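Local coordinates for protein HAD superfamily hydrolase (Brucella suis biovar 1, PDB 6NQ4) that probably acts as a phosphatase of the haloacid dehalogenase-like superfamily and binds a sodium ion, at residues L91-E95 / N96-R100; A129-G133 / L134-L138; Q168-S172 / R173-F177; K253-D257 / F258-V262. All blocks are in the same frame, centred on the assembly; numbering follows the deposited sequence. Where two conformers were deposited one is given.

Overall arrangement
All four contacts are local turns at the ends of helices or 3-10 segments, each leading toward the next strand. Contacts 1 and 4 belong to the six-stranded parallel sheet. Asp42 and Trp44 follow its strand 38-41 and Asp246 follows strand 241-245, so the sodium ion they bind lies just beyond these strand ends; the side chains of Val93 and Val262 are about 14 and 11 Å from it. Contacts 2 and 3 feed strands 137-138 and 177-179 of the separate five-stranded parallel sheet, their centres about 21 Å and their nearest atoms about 10 Å apart. Contacts 1 and 3 are the most distant pair, about 40 Å between centres, on opposite sides of the chain's centre.

Contact 1: residues L91-E95 / N96-R100; sequences LGVPE and NAYDR
Glu95 and Tyr98 meet through a backbone oxygen and a ring face: Glu95 O sits 3.9 Å above the plane of the Tyr98 ring, over its centre. The ring reaches this place because CG of Tyr98 stands between its own backbone N and carbonyl carbon (chi1 58°), which turns the ring back against the carbonyls of Pro94 and Glu95. At the ring edge, CG1 of Val93 approaches CE1 of Tyr98 to 4.1 Å, the two side chains crossing at about a right angle. This valine branch is the one anti to the backbone N (chi1 -176°). Pro94 O also comes near the ring obliquely, 3.6 Å from Tyr98 CE1. The phenol oxygen is tied back to the chain by a water in the ring plane, which lies 2.7 Å from Tyr98 OH and donates to Val93 O. That bridge and the packing on Ile71, Leu73, Val85 and Met88 probably restrict the ring's rotation.

Away from the ring, OD1 of Asn96 lies 3.5 Å from CG of Pro94, while its hydrogen bond goes to Gln62 NE2 of helix 55-66. The methyl CB of Ala97 lies 4.3 Å from Pro94 CG. The backbone turn is held by Ala97 N donating to Pro94 O at 3.1 Å, from a position 51° out of the carbonyl plane; the bond from Tyr98 N to Glu95 O is weak. Such successive i to i+3 bonds are those of a short 3-10 turn, here within the connection from helix 81-90 to strand 100-103, an edge strand of the six-stranded parallel sheet.

Contact 2: residues A129-G133 / L134-L138; sequences AIYDG and LDVEL
Tyr131 O accepts a hydrogen bond from Leu134 N at 3.0 Å, with an N-H...O angle of 163° and the donor lying above the carbonyl plane. The same oxygen is packed by carbon, since CB of Leu134 lies 3.5 Å from Tyr131 O. Further along this side chain, CD1 of Leu134 comes within 3.7 Å of Ile130 O, while the leucine also touches Arg109 and Ile112 of helix 104-114. The bond closes a type II beta turn running from Tyr131 to Leu134, with Gly133 at the positive-phi corner. It follows the 3-10 segment 129-131 and sends the chain toward strand 137-138, an outermost strand of the five-stranded parallel sheet; on the way, Asp135 centres an inverse gamma turn.

The Tyr131 ring is sandwiched between two aliphatic groups. CG2 of Ile130 lies over the centre of one face, 3.6 Å above the plane. Over the opposite face, CD2 of Leu138 makes a CH-pi contact, 3.8 Å from the ring centroid and 9° off the normal, while its other branch, CD1, reaches Tyr131 CD2. CG2 of Val136 arrives obliquely, 4.1 Å from Tyr131 CD1, and the two side chains cross at about a right angle. CG of Tyr131 is anti to the carbonyl carbon and beside the backbone N (chi1 -53°), which brings the ring between Ile130 and Leu138, and its hydroxyl is hydrogen-bonded to ND1 of His121 on strand 118-122.

Contact 3: residues Q168-S172 / R173-F177; sequences QRLRS and RNLPF
Over one face of the Arg173 guanidinium, 4.0 Å above the plane and displaced toward the rim, lies CD1 of Leu175, the same methyl that meets Leu170 CD2 at 3.8 Å. The two leucines approach at a slant, and the methyl thus bridges the arginine and the helix side chain. A bend at chi3 (56°) turns the end of Arg173 away from the helix, and its NH1 is hydrogen-bonded to Glu141 O. Nearer the backbone, the aliphatic CG of Arg173 rests 3.7 Å from Arg169 O.

The chain here forms a Schellman motif that ends helix 164-172. Asn174, with positive phi (60°), is the C-prime residue. Leu175 N reaches back to Leu170 O at 3.3 Å, its N-H pointing squarely at the oxygen (173°), and Asn174 N donates to Arg171 O at 2.9 Å. Leu170 O also receives a weak bond from Arg173 N, which has a second weak one to Arg169 O. A water donates to Arg171 O and, weakly, to Asn174 OD1. Leu170 and Leu175 both pack on Val147 of strand 146-149, and beyond the turn the ring of Phe177 stacks with Tyr203.

Contact 4: residues K253-D257 / F258-V262; sequences KGAAD and FGLDV
A Schellman motif ends helix 248-258 and starts the return into strand 261-265, within the beta-alpha-beta unit begun by strand 241-245. Leu260 N bonds to Ala255 O at 2.8 Å, with 169° at the hydrogen, and Gly259 N donates to Ala256 O at 3.0 Å. Gly259 occupies the positive-phi position (91°), with backbone angles at which any side chain would collide with the preceding carbonyl oxygen, Phe258 O. One residue earlier, Phe258 N still makes the regular helical bond to Gly254 O at 3.1 Å, with a weak branch to Ala255 O.

The apolar side of the turn gathers on Ala255. Its CB meets CB of Leu260 at 4.1 Å, which sets the methyl of the last helical turn against the first side chain after the glycine. In one of the two modelled conformers of Val262, CG2 of that valine also comes within 4.0 Å of Ala255 CB.

Phe258 has its CB 3.4 Å from Gly254 O, but with CG anti to the backbone N (chi1 -163°), the ring leads away from residues 253-257. There CD1 of Leu260 lies at the ring edge, in plane, and the ring packs on helix 218-232 and makes a cation-pi contact with Lys238. On the helix surface, Lys253 NZ forms a salt bridge with Asp257 OD2 at 2.8 Å, on the syn lone pair, spanning one turn. The whole is the helix-to-strand half of a beta-alpha-beta crossover, the repeating connection of the Rossmann-like HAD core.

Contact 1: residues L91-E95 / N96-R100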
loop_
_atom_site.group_PDB
_atom_site.type_symbol
_atom_site.label_atom_id
_atom_site.label_comp_id
_atom_site.label_asym_id
_atom_site.label_seq_id
_atom_site.Cartn_x
_atom_site.Cartn_y
_atom_site.Cartn_z
ATOM N N LEU A 91 -9.558 13.633 -6.674
ATOM C CA LEU A 91 -10.457 13.429 -5.542
ATOM C C LEU A 91 -10.467 14.606 -4.569
ATOM O O LEU A 91 -11.150 14.534 -3.548
ATOM C CB LEU A 91 -10.068 12.136 -4.811
ATOM C CG LEU A 91 -10.274 10.863 -5.624
ATOM C CD1 LEU A 91 -9.729 9.636 -4.901
ATOM C CD2 LEU A 91 -11.773 10.711 -5.943
ATOM N N GLY A 92 -9.737 15.685 -4.849
ATOM C CA GLY A 92 -9.787 16.875 -4.016
ATOM C C GLY A 92 -8.744 16.989 -2.923
ATOM O O GLY A 92 -8.860 17.881 -2.076
ATOM N N VAL A 93 -7.726 16.136 -2.916
ATOM C CA VAL A 93 -6.637 16.265 -1.949
ATOM C C VAL A 93 -5.664 17.348 -2.411
ATOM O O VAL A 93 -5.035 17.208 -3.473
ATOM C CB VAL A 93 -5.905 14.930 -1.765
ATOM C CG1 VAL A 93 -4.818 15.061 -0.679
ATOM C CG2 VAL A 93 -6.899 13.810 -1.466
ATOM N N PRO A 94 -5.492 18.420 -1.640
ATOM C CA PRO A 94 -4.557 19.480 -2.026
ATOM C C PRO A 94 -3.124 19.046 -1.781
ATOM O O PRO A 94 -2.828 18.271 -0.866
ATOM C CB PRO A 94 -4.933 20.629 -1.084
ATOM C CG PRO A 94 -5.398 19.943 0.150
ATOM C CD PRO A 94 -6.133 18.691 -0.341
ATOM N N GLU A 95 -2.219 19.547 -2.628
ATOM C CA GLU A 95 -0.830 19.122 -2.497
ATOM C C GLU A 95 -0.199 19.610 -1.198
ATOM O O GLU A 95 0.761 18.989 -0.726
ATOM C CB GLU A 95 0.000 19.405 -3.766
ATOM C CG GLU A 95 0.006 20.842 -4.270
ATOM C CD GLU A 95 0.393 20.990 -5.757
ATOM O OE1 GLU A 95 1.511 21.490 -6.041
ATOM O OE2 GLU A 95 -0.433 20.628 -6.639
ATOM N N ASN A 96 -0.749 20.667 -0.572
ATOM C CA ASN A 96 -0.201 21.138 0.699
ATOM C C ASN A 96 -0.537 20.230 1.885
ATOM O O ASN A 96 -0.148 20.553 3.013
ATOM C CB ASN A 96 -0.547 22.616 0.972
ATOM C CG ASN A 96 -2.032 22.851 1.238
ATOM O OD1 ASN A 96 -2.814 21.918 1.381
ATOM N ND2 ASN A 96 -2.420 24.131 1.309
ATOM N N ALA A 97 -1.238 19.111 1.671
ATOM C CA ALA A 97 -1.525 18.170 2.751
ATOM C C ALA A 97 -0.439 17.120 2.945
ATOM O O ALA A 97 -0.516 16.337 3.897
ATOM C CB ALA A 97 -2.867 17.464 2.519
ATOM N N TYR A 98 0.557 17.063 2.070
ATOM C CA TYR A 98 1.587 16.046 2.190
ATOM C C TYR A 98 2.866 16.568 1.556
ATOM O O TYR A 98 2.849 17.521 0.768
ATOM C CB TYR A 98 1.124 14.718 1.538
ATOM C CG TYR A 98 0.755 14.869 0.070
ATOM C CD1 TYR A 98 -0.528 15.254 -0.307
ATOM C CD2 TYR A 98 1.696 14.650 -0.934
ATOM C CE1 TYR A 98 -0.862 15.419 -1.650
ATOM C CE2 TYR A 98 1.377 14.814 -2.262
ATOM C CZ TYR A 98 0.104 15.201 -2.627
ATOM O OH TYR A 98 -0.202 15.348 -3.969
ATOM N N ASP A 99 3.982 15.933 1.906
ATOM C CA ASP A 99 5.263 16.252 1.292
ATOM C C ASP A 99 5.615 15.319 0.149
ATOM O O ASP A 99 6.108 15.782 -0.886
ATOM C CB ASP A 99 6.372 16.209 2.347
ATOM C CG ASP A 99 6.260 17.347 3.337
ATOM O OD1 ASP A 99 6.863 18.409 3.067
ATOM O OD2 ASP A 99 5.543 17.192 4.355
ATOM N N ARG A 100 5.342 14.023 0.297
ATOM C CA ARG A 100 5.702 13.051 -0.725
ATOM C C ARG A 100 4.804 11.835 -0.581
ATOM O O ARG A 100 4.263 11.576 0.502
ATOM C CB ARG A 100 7.184 12.652 -0.642
ATOM C CG ARG A 100 7.878 12.837 -1.984
ATOM C CD ARG A 100 9.321 12.398 -1.987
ATOM N NE ARG A 100 10.242 13.521 -1.918
ATOM C CZ ARG A 100 11.557 13.369 -1.842
ATOM N NH1 ARG A 100 12.357 14.426 -1.781
ATOM N NH2 ARG A 100 12.063 12.142 -1.819
HETATM O O HOH W 1 -2.799 15.681 -4.508
#

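Contact 2: residues A129-G133 / L134-L138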
loop_
_atom_site.group_PDB
_atom_site.type_symbol
_atom_site.label_atom_id
_atom_site.label_comp_id
_atom_site.label_asym_id
_atom_site.label_seq_id
_atom_site.Cartn_x
_atom_site.Cartn_y
_atom_site.Cartn_z
ATOM N N ALA A 129 1.765 1.038 -16.011
ATOM C CA ALA A 129 2.658 2.144 -15.679
ATOM C C ALA A 129 3.845 1.718 -14.808
ATOM O O ALA A 129 4.901 2.369 -14.854
ATOM C CB ALA A 129 1.849 3.257 -15.005
ATOM N N ILE A 130 3.706 0.634 -14.037
ATOM C CA ILE A 130 4.784 0.173 -13.168
ATOM C C ILE A 130 6.040 -0.216 -13.950
ATOM O O ILE A 130 7.144 -0.198 -13.390
ATOM C CB ILE A 130 4.280 -0.995 -12.275
ATOM C CG1 ILE A 130 5.202 -1.214 -11.065
ATOM C CG2 ILE A 130 4.101 -2.272 -13.117
ATOM C CD1 ILE A 130 4.649 -2.217 -10.045
ATOM N N TYR A 131 5.908 -0.566 -15.234
ATOM C CA TYR A 131 7.055 -1.018 -16.023
ATOM C C TYR A 131 7.784 0.104 -16.737
ATOM O O TYR A 131 8.811 -0.164 -17.375
ATOM C CB TYR A 131 6.623 -2.054 -17.076
ATOM C CG TYR A 131 5.847 -3.199 -16.482
ATOM C CD1 TYR A 131 6.475 -4.139 -15.666
ATOM C CD2 TYR A 131 4.487 -3.334 -16.726
ATOM C CE1 TYR A 131 5.754 -5.175 -15.086
ATOM C CE2 TYR A 131 3.751 -4.374 -16.153
ATOM C CZ TYR A 131 4.395 -5.293 -15.346
ATOM O OH TYR A 131 3.684 -6.322 -14.769
ATOM N N ASP A 132 7.267 1.328 -16.691
ATOM C CA ASP A 132 7.871 2.418 -17.449
ATOM C C ASP A 132 9.335 2.589 -17.070
ATOM O O ASP A 132 9.670 2.725 -15.891
ATOM C CB ASP A 132 7.109 3.711 -17.176
ATOM C CG ASP A 132 5.745 3.731 -17.826
ATOM O OD1 ASP A 132 5.531 2.961 -18.788
ATOM O OD2 ASP A 132 4.887 4.521 -17.379
ATOM N N GLY A 133 10.206 2.572 -18.079
ATOM C CA GLY A 133 11.627 2.777 -17.874
ATOM C C GLY A 133 12.399 1.555 -17.435
ATOM O O GLY A 133 13.627 1.632 -17.300
ATOM N N LEU A 134 11.737 0.435 -17.198
ATOM C CA LEU A 134 12.435 -0.779 -16.816
ATOM C C LEU A 134 12.780 -1.594 -18.053
ATOM O O LEU A 134 12.074 -1.554 -19.066
ATOM C CB LEU A 134 11.575 -1.616 -15.868
ATOM C CG LEU A 134 11.130 -0.872 -14.608
ATOM C CD1 LEU A 134 10.402 -1.827 -13.663
ATOM C CD2 LEU A 134 12.327 -0.226 -13.920
ATOM N N ASP A 135 13.880 -2.340 -17.963
ATOM C CA ASP A 135 14.379 -3.100 -19.111
ATOM C C ASP A 135 13.737 -4.485 -19.120
ATOM O O ASP A 135 14.376 -5.517 -18.884
ATOM C CB ASP A 135 15.899 -3.174 -19.084
ATOM C CG ASP A 135 16.474 -3.957 -20.261
ATOM O OD1 ASP A 135 15.766 -4.137 -21.276
ATOM O OD2 ASP A 135 17.639 -4.399 -20.162
ATOM N N VAL A 136 12.437 -4.493 -19.414
ATOM C CA VAL A 136 11.641 -5.710 -19.360
ATOM C C VAL A 136 10.829 -5.857 -20.636
ATOM O O VAL A 136 10.657 -4.911 -21.407
ATOM C CB VAL A 136 10.716 -5.745 -18.130
ATOM C CG1 VAL A 136 11.537 -5.634 -16.858
ATOM C CG2 VAL A 136 9.678 -4.623 -18.208
ATOM N N GLU A 137 10.327 -7.073 -20.852
ATOM C CA GLU A 137 9.500 -7.382 -22.010
ATOM C C GLU A 137 8.250 -8.093 -21.529
ATOM O O GLU A 137 8.342 -9.165 -20.923
ATOM C CB GLU A 137 10.253 -8.285 -22.988
ATOM C CG GLU A 137 9.520 -8.492 -24.296
ATOM C CD GLU A 137 10.287 -9.381 -25.251
ATOM O OE1 GLU A 137 11.501 -9.587 -25.031
ATOM O OE2 GLU A 137 9.668 -9.875 -26.217
ATOM N N LEU A 138 7.086 -7.513 -21.802
ATOM C CA LEU A 138 5.837 -8.164 -21.432
ATOM C C LEU A 138 5.472 -9.186 -22.500
ATOM O O LEU A 138 5.433 -8.868 -23.697
ATOM C CB LEU A 138 4.715 -7.144 -21.254
ATOM C CG LEU A 138 4.985 -6.081 -20.188
ATOM C CD1 LEU A 138 3.775 -5.190 -20.050
ATOM C CD2 LEU A 138 5.356 -6.683 -18.854
#

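Contact 3: residues Q168-S172 / R173-F177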
loop_
_atom_site.group_PDB
_atom_site.type_symbol
_atom_site.label_atom_id
_atom_site.label_comp_id
_atom_site.label_asym_id
_atom_site.label_seq_id
_atom_site.Cartn_x
_atom_site.Cartn_y
_atom_site.Cartn_z
ATOM N N GLN A 168 -2.446 -22.154 -10.928
ATOM C CA GLN A 168 -1.945 -23.526 -10.922
ATOM C C GLN A 168 -0.940 -23.752 -12.040
ATOM O O GLN A 168 0.090 -24.409 -11.833
ATOM C CB GLN A 168 -3.111 -24.500 -11.068
ATOM C CG GLN A 168 -3.998 -24.593 -9.842
ATOM C CD GLN A 168 -5.228 -25.459 -10.057
ATOM O OE1 GLN A 168 -5.560 -25.839 -11.183
ATOM N NE2 GLN A 168 -5.920 -25.760 -8.970
ATOM N N ARG A 169 -1.229 -23.227 -13.241
ATOM C CA ARG A 169 -0.306 -23.417 -14.358
ATOM C C ARG A 169 1.019 -22.732 -14.089
ATOM O O ARG A 169 2.086 -23.303 -14.353
ATOM C CB ARG A 169 -0.899 -22.884 -15.660
ATOM C CG ARG A 169 -2.004 -23.737 -16.246
ATOM C CD ARG A 169 -2.281 -23.353 -17.696
ATOM N NE ARG A 169 -2.658 -21.947 -17.883
ATOM C CZ ARG A 169 -3.898 -21.477 -17.779
ATOM N NH1 ARG A 169 -4.908 -22.287 -17.466
ATOM N NH2 ARG A 169 -4.134 -20.189 -17.984
ATOM N N LEU A 170 0.973 -21.511 -13.546
ATOM C CA LEU A 170 2.200 -20.756 -13.306
ATOM C C LEU A 170 3.029 -21.428 -12.222
ATOM O O LEU A 170 4.263 -21.523 -12.329
ATOM C CB LEU A 170 1.840 -19.337 -12.873
ATOM C CG LEU A 170 1.075 -18.521 -13.922
ATOM C CD1 LEU A 170 0.550 -17.215 -13.297
ATOM C CD2 LEU A 170 1.952 -18.189 -15.118
ATOM N N ARG A 171 2.351 -21.908 -11.179
ATOM C CA ARG A 171 3.037 -22.582 -10.085
ATOM C C ARG A 171 3.722 -23.853 -10.575
ATOM O O ARG A 171 4.859 -24.144 -10.186
ATOM C CB ARG A 171 2.034 -22.869 -8.966
ATOM C CG ARG A 171 2.661 -23.251 -7.628
ATOM C CD ARG A 171 2.905 -24.738 -7.508
ATOM N NE ARG A 171 3.856 -25.012 -6.440
ATOM C CZ ARG A 171 4.288 -26.221 -6.111
ATOM N NH1 ARG A 171 3.845 -27.286 -6.771
ATOM N NH2 ARG A 171 5.158 -26.362 -5.121
ATOM N N SER A 172 3.057 -24.610 -11.453
ATOM C CA SER A 172 3.651 -25.835 -11.977
ATOM C C SER A 172 4.888 -25.568 -12.818
ATOM O O SER A 172 5.708 -26.478 -12.997
ATOM C CB SER A 172 2.626 -26.617 -12.796
ATOM O OG SER A 172 1.613 -27.113 -11.945
ATOM N N ARG A 173 5.041 -24.344 -13.332
ATOM C CA ARG A 173 6.238 -23.959 -14.066
ATOM C C ARG A 173 7.264 -23.282 -13.173
ATOM O O ARG A 173 8.281 -22.792 -13.672
ATOM C CB ARG A 173 5.885 -23.070 -15.257
ATOM C CG ARG A 173 5.139 -23.828 -16.343
ATOM C CD ARG A 173 4.616 -22.887 -17.400
ATOM N NE ARG A 173 5.700 -22.086 -17.967
ATOM C CZ ARG A 173 5.536 -20.891 -18.519
ATOM N NH1 ARG A 173 4.327 -20.352 -18.581
ATOM N NH2 ARG A 173 6.581 -20.226 -19.003
ATOM N N ASN A 174 7.019 -23.257 -11.866
ATOM C CA ASN A 174 7.963 -22.720 -10.890
ATOM C C ASN A 174 8.284 -21.251 -11.150
ATOM O O ASN A 174 9.406 -20.809 -10.907
ATOM C CB ASN A 174 9.250 -23.555 -10.851
ATOM C CG ASN A 174 10.094 -23.270 -9.634
ATOM O OD1 ASN A 174 9.572 -23.059 -8.551
ATOM N ND2 ASN A 174 11.408 -23.254 -9.807
ATOM N N LEU A 175 7.293 -20.468 -11.632
ATOM C CA LEU A 175 7.616 -19.079 -11.934
ATOM C C LEU A 175 7.597 -18.238 -10.659
ATOM O O LEU A 175 6.723 -18.412 -9.809
ATOM C CB LEU A 175 6.616 -18.498 -12.939
ATOM C CG LEU A 175 6.566 -19.197 -14.305
ATOM C CD1 LEU A 175 5.695 -18.425 -15.281
ATOM C CD2 LEU A 175 7.960 -19.380 -14.881
ATOM N N PRO A 176 8.537 -17.318 -10.503
ATOM C CA PRO A 176 8.468 -16.392 -9.373
ATOM C C PRO A 176 7.361 -15.379 -9.615
ATOM O O PRO A 176 7.093 -14.977 -10.753
ATOM C CB PRO A 176 9.847 -15.722 -9.378
ATOM C CG PRO A 176 10.297 -15.797 -10.797
ATOM C CD PRO A 176 9.707 -17.068 -11.369
ATOM N N PHE A 177 6.710 -14.973 -8.528
ATOM C CA PHE A 177 5.495 -14.155 -8.576
ATOM C C PHE A 177 5.741 -12.888 -7.765
ATOM O O PHE A 177 5.738 -12.932 -6.534
ATOM C CB PHE A 177 4.353 -14.978 -7.972
ATOM C CG PHE A 177 2.957 -14.385 -8.099
ATOM C CD1 PHE A 177 2.518 -13.365 -7.258
ATOM C CD2 PHE A 177 2.044 -14.949 -8.984
ATOM C CE1 PHE A 177 1.204 -12.881 -7.336
ATOM C CE2 PHE A 177 0.739 -14.470 -9.073
ATOM C CZ PHE A 177 0.321 -13.435 -8.249
HETATM O O HOH W 2 6.216 -22.845 -7.989
#

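Contact 4: residues K253-D257 / F258-V262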
loop_
_atom_site.group_PDB
_atom_site.type_symbol
_atom_site.label_atom_id
_atom_site.label_comp_id
_atom_site.label_asym_id
_atom_site.label_seq_id
_atom_site.Cartn_x
_atom_site.Cartn_y
_atom_site.Cartn_z
ATOM N N LYS A 253 1.278 -3.706 11.692
ATOM C CA LYS A 253 2.405 -4.626 11.684
ATOM C C LYS A 253 3.626 -3.995 11.021
ATOM O O LYS A 253 4.754 -4.154 11.505
ATOM C CB LYS A 253 2.016 -5.919 10.971
ATOM C CG LYS A 253 3.150 -6.920 10.895
ATOM C CD LYS A 253 2.716 -8.216 10.234
ATOM C CE LYS A 253 3.916 -9.085 9.902
ATOM N NZ LYS A 253 4.804 -9.269 11.082
ATOM N N GLY A 254 3.423 -3.276 9.909
ATOM C CA GLY A 254 4.562 -2.701 9.207
ATOM C C GLY A 254 5.297 -1.670 10.039
ATOM O O GLY A 254 6.526 -1.694 10.145
ATOM N N ALA A 255 4.552 -0.747 10.643
ATOM C CA ALA A 255 5.190 0.268 11.473
ATOM C C ALA A 255 5.881 -0.362 12.678
ATOM O O ALA A 255 7.034 -0.029 12.989
ATOM C CB ALA A 255 4.156 1.298 11.913
ATOM N N ALA A 256 5.198 -1.289 13.357
ATOM C CA ALA A 256 5.774 -1.944 14.528
ATOM C C ALA A 256 7.058 -2.691 14.171
ATOM O O ALA A 256 8.064 -2.583 14.884
ATOM C CB ALA A 256 4.743 -2.890 15.142
ATOM N N ASP A 257 7.044 -3.446 13.067
ATOM C CA ASP A 257 8.234 -4.204 12.675
ATOM C C ASP A 257 9.391 -3.288 12.280
ATOM O O ASP A 257 10.555 -3.677 12.417
ATOM C CB ASP A 257 7.905 -5.146 11.516
ATOM C CG ASP A 257 7.044 -6.329 11.932
ATOM O OD1 ASP A 257 6.859 -6.564 13.149
ATOM O OD2 ASP A 257 6.569 -7.041 11.024
ATOM N N PHE A 258 9.099 -2.085 11.788
ATOM C CA PHE A 258 10.138 -1.116 11.455
ATOM C C PHE A 258 10.574 -0.306 12.662
ATOM O O PHE A 258 11.538 0.460 12.558
ATOM C CB PHE A 258 9.607 -0.175 10.363
ATOM C CG PHE A 258 10.673 0.616 9.644
ATOM C CD1 PHE A 258 11.714 -0.021 8.983
ATOM C CD2 PHE A 258 10.602 1.998 9.594
ATOM C CE1 PHE A 258 12.671 0.714 8.305
ATOM C CE2 PHE A 258 11.549 2.739 8.904
ATOM C CZ PHE A 258 12.582 2.099 8.260
ATOM N N GLY A 259 9.904 -0.462 13.798
ATOM C CA GLY A 259 10.280 0.254 15.000
ATOM C C GLY A 259 9.601 1.591 15.204
ATOM O O GLY A 259 10.138 2.426 15.940
ATOM N N LEU A 260 8.437 1.821 14.596
ATOM C CA LEU A 260 7.715 3.082 14.718
ATOM C C LEU A 260 6.504 2.938 15.627
ATOM O O LEU A 260 5.830 1.900 15.635
ATOM C CB LEU A 260 7.193 3.560 13.357
ATOM C CG LEU A 260 8.196 3.536 12.202
ATOM C CD1 LEU A 260 7.517 4.051 10.932
ATOM C CD2 LEU A 260 9.461 4.336 12.515
ATOM N N ASP A 261 6.218 4.008 16.369
ATOM C CA ASP A 261 4.924 4.155 17.023
ATOM C C ASP A 261 3.823 4.185 15.968
ATOM O O ASP A 261 4.027 4.633 14.833
ATOM C CB ASP A 261 4.875 5.471 17.799
ATOM C CG ASP A 261 5.812 5.498 19.012
ATOM O OD1 ASP A 261 6.398 4.452 19.400
ATOM O OD2 ASP A 261 5.957 6.596 19.592
ATOM N N VAL A 262 2.636 3.722 16.347
ATOM C CA VAL A 262 1.547 3.656 15.393
ATOM C C VAL A 262 0.282 4.237 15.991
ATOM O O VAL A 262 -0.010 4.103 17.186
ATOM C CB VAL A 262 1.340 2.265 14.745
ATOM C CG1 VAL A 262 0.630 1.322 15.681
ATOM C CG2 VAL A 262 0.573 2.394 13.420
#